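Local coordinates for protein 4-diphosphocytidyl-2C-methyl-D-erythritol synthase (Neisseria gonorrhoeae, PDB 1VGW) that probably catalyses the transfer of a cytidylyl group from CTP to 2-C-methyl-D-erythritol 4-phosphate in the non-mevalonate route to isoprenoids, at residues V55-S58 and P59-F63; Q82-A85 and E86-N90. One frame throughout, in Å; residues are numbered along the deposited sequence.

Contact 1 (V55-S58 and P59-F63)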
loop_
_atom_site.group_PDB
_atom_site.type_symbol
_atom_site.label_atom_id
_atom_site.label_comp_id
_atom_site.label_asym_id
_atom_site.label_seq_id
_atom_site.Cartn_x
_atom_site.Cartn_y
_atom_site.Cartn_z
ATOM N N VAL B 55 19.759 17.553 7.238
ATOM C CA VAL B 55 19.840 16.644 6.102
ATOM C C VAL B 55 21.276 16.112 6.058
ATOM O O VAL B 55 22.152 16.974 6.197
ATOM C CB VAL B 55 19.614 17.324 4.729
ATOM C CG1 VAL B 55 19.580 16.216 3.648
ATOM C CG2 VAL B 55 18.315 18.101 4.688
ATOM N N VAL B 56 21.472 14.816 6.021
ATOM C CA VAL B 56 22.845 14.301 5.980
ATOM C C VAL B 56 23.116 13.696 4.589
ATOM O O VAL B 56 22.406 12.776 4.160
ATOM C CB VAL B 56 23.112 13.227 7.034
ATOM C CG1 VAL B 56 24.527 12.698 6.875
ATOM C CG2 VAL B 56 22.903 13.753 8.452
ATOM N N VAL B 57 24.062 14.276 3.856
ATOM C CA VAL B 57 24.400 13.755 2.541
ATOM C C VAL B 57 25.821 13.189 2.500
ATOM O O VAL B 57 26.613 13.396 3.416
ATOM C CB VAL B 57 24.362 14.836 1.446
ATOM C CG1 VAL B 57 22.974 15.369 1.213
ATOM C CG2 VAL B 57 25.392 15.913 1.821
ATOM N N SER B 58 26.145 12.620 1.335
ATOM C CA SER B 58 27.505 12.070 1.136
ATOM C C SER B 58 28.435 13.241 0.858
ATOM O O SER B 58 27.977 14.273 0.359
ATOM C CB SER B 58 27.494 11.105 -0.042
ATOM O OG SER B 58 27.954 11.724 -1.237
ATOM N N PRO B 59 29.711 13.108 1.153
ATOM C CA PRO B 59 30.668 14.190 0.953
ATOM C C PRO B 59 30.909 14.465 -0.512
ATOM O O PRO B 59 31.348 15.544 -0.922
ATOM C CB PRO B 59 31.919 13.716 1.663
ATOM C CG PRO B 59 31.809 12.227 1.663
ATOM C CD PRO B 59 30.340 11.913 1.752
ATOM N N GLU B 60 30.579 13.491 -1.365
ATOM C CA GLU B 60 30.710 13.661 -2.797
ATOM C C GLU B 60 29.547 14.473 -3.366
ATOM O O GLU B 60 29.722 15.173 -4.365
ATOM C CB GLU B 60 30.776 12.309 -3.507
ATOM C CG GLU B 60 32.143 11.661 -3.475
ATOM C CD GLU B 60 32.478 11.009 -2.152
ATOM O OE1 GLU B 60 33.594 10.432 -2.059
ATOM O OE2 GLU B 60 31.662 11.050 -1.204
ATOM N N ASP B 61 28.385 14.389 -2.724
ATOM C CA ASP B 61 27.202 15.089 -3.183
ATOM C C ASP B 61 27.473 16.574 -3.410
ATOM O O ASP B 61 27.988 17.235 -2.506
ATOM C CB ASP B 61 26.020 14.915 -2.233
ATOM C CG ASP B 61 24.696 15.359 -2.820
ATOM O OD1 ASP B 61 23.638 15.054 -2.215
ATOM O OD2 ASP B 61 24.677 16.006 -3.898
ATOM N N THR B 62 27.044 17.072 -4.562
ATOM C CA THR B 62 27.211 18.451 -4.955
ATOM C C THR B 62 25.908 19.218 -5.033
ATOM O O THR B 62 25.854 20.352 -4.492
ATOM C CB THR B 62 28.002 18.608 -6.275
ATOM O OG1 THR B 62 27.422 17.786 -7.313
ATOM C CG2 THR B 62 29.455 18.202 -6.058
ATOM N N PHE B 63 24.808 18.586 -5.456
ATOM C CA PHE B 63 23.525 19.278 -5.568
ATOM C C PHE B 63 23.037 19.771 -4.202
ATOM O O PHE B 63 22.278 20.744 -4.154
ATOM C CB PHE B 63 22.438 18.501 -6.280
ATOM C CG PHE B 63 21.154 19.243 -6.554
ATOM C CD1 PHE B 63 21.124 20.317 -7.434
ATOM C CD2 PHE B 63 19.962 18.866 -5.959
ATOM C CE1 PHE B 63 19.950 21.010 -7.690
ATOM C CE2 PHE B 63 18.790 19.554 -6.206
ATOM C CZ PHE B 63 18.777 20.631 -7.071
#
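S58 and D61 close a tight turn of the ST-motif type, in which a serine's side-chain and carbonyl oxygens both receive backbone N-H groups further along the chain. It lies where parallel strand 52-56 gives way to helix 63-70, a connection of the beta-alpha-beta kind expected in a GT-A-like nucleotidyltransferase. P59 takes the first corner of the turn, its CD resting 3.5 Å from S58 CB. At E60 the backbone N makes a weak bond to OG of S58, 3.2 Å long. The glutamate chain bends at its second torsion (78°), which brings OE2 within 3.8 Å of the OG of S58. D61 supplies the better-formed bond: its N reaches S58 OG at 3.1 Å with an N-H...O angle of 141°, while a weak bond to S58 O, also from D61 N, completes the turn. Two N-H groups thus converge on one hydroxyl oxygen. The D61 carboxylate swings back toward the strand end, CG anti to the backbone N (chi1 -167°), and crosses the V57 side chain at about a right angle. Its OD1 sits 3.5 Å from V57 CG1 and is bonded by the hydroxyl of Y28, while OD2 weakly caps A64 N, at the start of the helix. F63 follows, its ring meeting that of Y28 edge-to-face.

Contact 2 (Q82-A85 and E86-N90)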
loop_
_atom_site.group_PDB
_atom_site.type_symbol
_atom_site.label_atom_id
_atom_site.label_comp_id
_atom_site.label_asym_id
_atom_site.label_seq_id
_atom_site.Cartn_x
_atom_site.Cartn_y
_atom_site.Cartn_z
ATOM N N GLN B 82 28.056 4.628 4.502
ATOM C CA GLN B 82 28.059 3.755 3.338
ATOM C C GLN B 82 26.685 3.118 3.182
ATOM O O GLN B 82 26.414 2.485 2.160
ATOM C CB GLN B 82 29.181 2.728 3.394
ATOM C CG GLN B 82 30.565 3.346 3.211
ATOM C CD GLN B 82 31.702 2.475 3.667
ATOM O OE1 GLN B 82 32.849 2.607 3.193
ATOM N NE2 GLN B 82 31.454 1.561 4.598
ATOM N N THR B 83 25.849 3.230 4.216
ATOM C CA THR B 83 24.488 2.759 4.217
ATOM C C THR B 83 23.574 3.729 5.002
ATOM O O THR B 83 24.053 4.521 5.801
ATOM C CB THR B 83 24.278 1.373 4.825
ATOM O OG1 THR B 83 24.550 1.442 6.226
ATOM C CG2 THR B 83 25.081 0.287 4.147
ATOM N N ARG B 84 22.263 3.614 4.812
ATOM C CA ARG B 84 21.293 4.438 5.525
ATOM C C ARG B 84 21.497 4.286 7.045
ATOM O O ARG B 84 21.585 5.299 7.762
ATOM C CB ARG B 84 19.871 4.071 5.154
ATOM C CG ARG B 84 18.808 5.155 5.326
ATOM C CD ARG B 84 17.410 4.619 5.213
ATOM N NE ARG B 84 16.325 5.525 5.585
ATOM C CZ ARG B 84 15.824 5.748 6.793
ATOM N NH1 ARG B 84 14.810 6.593 6.996
ATOM N NH2 ARG B 84 16.340 5.164 7.861
ATOM N N ALA B 85 21.729 3.063 7.510
ATOM C CA ALA B 85 21.899 2.823 8.939
ATOM C C ALA B 85 23.084 3.597 9.493
ATOM O O ALA B 85 22.998 4.284 10.531
ATOM C CB ALA B 85 21.981 1.356 9.236
ATOM N N GLU B 86 24.190 3.603 8.762
ATOM C CA GLU B 86 25.363 4.338 9.167
ATOM C C GLU B 86 25.193 5.841 9.124
ATOM O O GLU B 86 25.766 6.556 9.954
ATOM C CB GLU B 86 26.597 3.899 8.360
ATOM C CG GLU B 86 27.864 4.129 9.197
ATOM C CD GLU B 86 29.159 4.066 8.420
ATOM O OE1 GLU B 86 29.241 3.339 7.398
ATOM O OE2 GLU B 86 30.118 4.754 8.856
ATOM N N THR B 87 24.429 6.376 8.155
ATOM C CA THR B 87 24.226 7.830 8.095
ATOM C C THR B 87 23.289 8.285 9.186
ATOM O O THR B 87 23.545 9.304 9.857
ATOM C CB THR B 87 23.943 8.400 6.725
ATOM O OG1 THR B 87 22.732 9.157 6.613
ATOM C CG2 THR B 87 24.027 7.406 5.589
ATOM N N VAL B 88 22.238 7.533 9.510
ATOM C CA VAL B 88 21.373 7.914 10.619
ATOM C C VAL B 88 22.193 7.945 11.927
ATOM O O VAL B 88 22.152 8.890 12.694
ATOM C CB VAL B 88 20.167 6.995 10.803
ATOM C CG1 VAL B 88 19.528 7.244 12.167
ATOM C CG2 VAL B 88 19.101 7.271 9.735
ATOM N N ARG B 89 23.034 6.951 12.115
ATOM C CA ARG B 89 23.875 6.849 13.311
ATOM C C ARG B 89 24.770 8.057 13.458
ATOM O O ARG B 89 24.864 8.681 14.531
ATOM C CB ARG B 89 24.719 5.571 13.192
ATOM C CG ARG B 89 24.838 4.764 14.433
ATOM C CD ARG B 89 24.959 3.264 14.223
ATOM N NE ARG B 89 26.010 2.958 13.249
ATOM C CZ ARG B 89 25.855 2.012 12.319
ATOM N NH1 ARG B 89 24.733 1.293 12.269
ATOM N NH2 ARG B 89 26.809 1.822 11.419
ATOM N N ASN B 90 25.418 8.481 12.352
ATOM C CA ASN B 90 26.293 9.647 12.418
ATOM C C ASN B 90 25.519 10.939 12.680
ATOM O O ASN B 90 25.990 11.880 13.324
ATOM C CB ASN B 90 27.074 9.805 11.117
ATOM C CG ASN B 90 27.981 8.699 10.695
ATOM O OD1 ASN B 90 28.459 7.839 11.419
ATOM N ND2 ASN B 90 28.273 8.690 9.358
#
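T83 and E86 illustrate how a helix is started: the threonine is the N-cap of helix 84-98, and its OG1 accepts from E86 N through a long, weak bond of 3.4 Å. With chi1 at 67°, OG1 is brought over the first turn, where the N-H groups lack carbonyl partners of the helix itself. E86 answers backwards. Its chain runs extended beyond CG, and OE1 takes an almost straight but weak bond from Q82 N, also 3.4 Å, so that each side chain addresses backbone on the other side of the helix start. The compact part of the contact is the flank facing strand 7-12. Here V88 N bonds R84 O at 2.9 Å, and both T87 and V88 pack on P12. R84 and V88 point the same way side by side, and the arginine, extended from CG to NE, lays NH2 3.9 Å from V88 CG2. Beyond that it forms salt bridges with D111 and E192. The exposed flank is looser. Q82 runs beside E86, its amide plane nearly perpendicular to the carboxylate, with NE2 still 4.0 Å from OE1 of E86. R89 N bonds A85 O at 3.1 Å, while the R89 chain bends twice and returns one guanidinium face over that carbonyl oxygen, with NH1 4.1 Å from A85 CB. The chemistry divides accordingly. The E86 carboxylate probably gains from the partial positive charge of the helix start, whereas the two salt bridges of R84 fix its guanidinium close to the predicted substrate site: its side chain is about 6 Å from that of K214, a residue predicted to position the methylerythritol phosphate.

Contacts 1 and 2 both occupy the passage into a helix, and both have a hydroxyl oxygen accepting from backbone N-H, two groups in contact 1 and one, weakly, in contact 2, yet their settings differ. Contact 1 lies at the surface, in the loop from strand 52-56 to helix 63-70; contact 2 is partly buried and opens helix 84-98. Strand 52-56 has strand 7-12 beside it in the sheet, the strand on which T87 and V88 rest, and V56 CG1 comes 4.0 Å from T87 OG1, where the two contacts pack together. The first holds a turn and an aspartate cap by polar bonds; the second adds regular helical bonding and an arginine paired with acids.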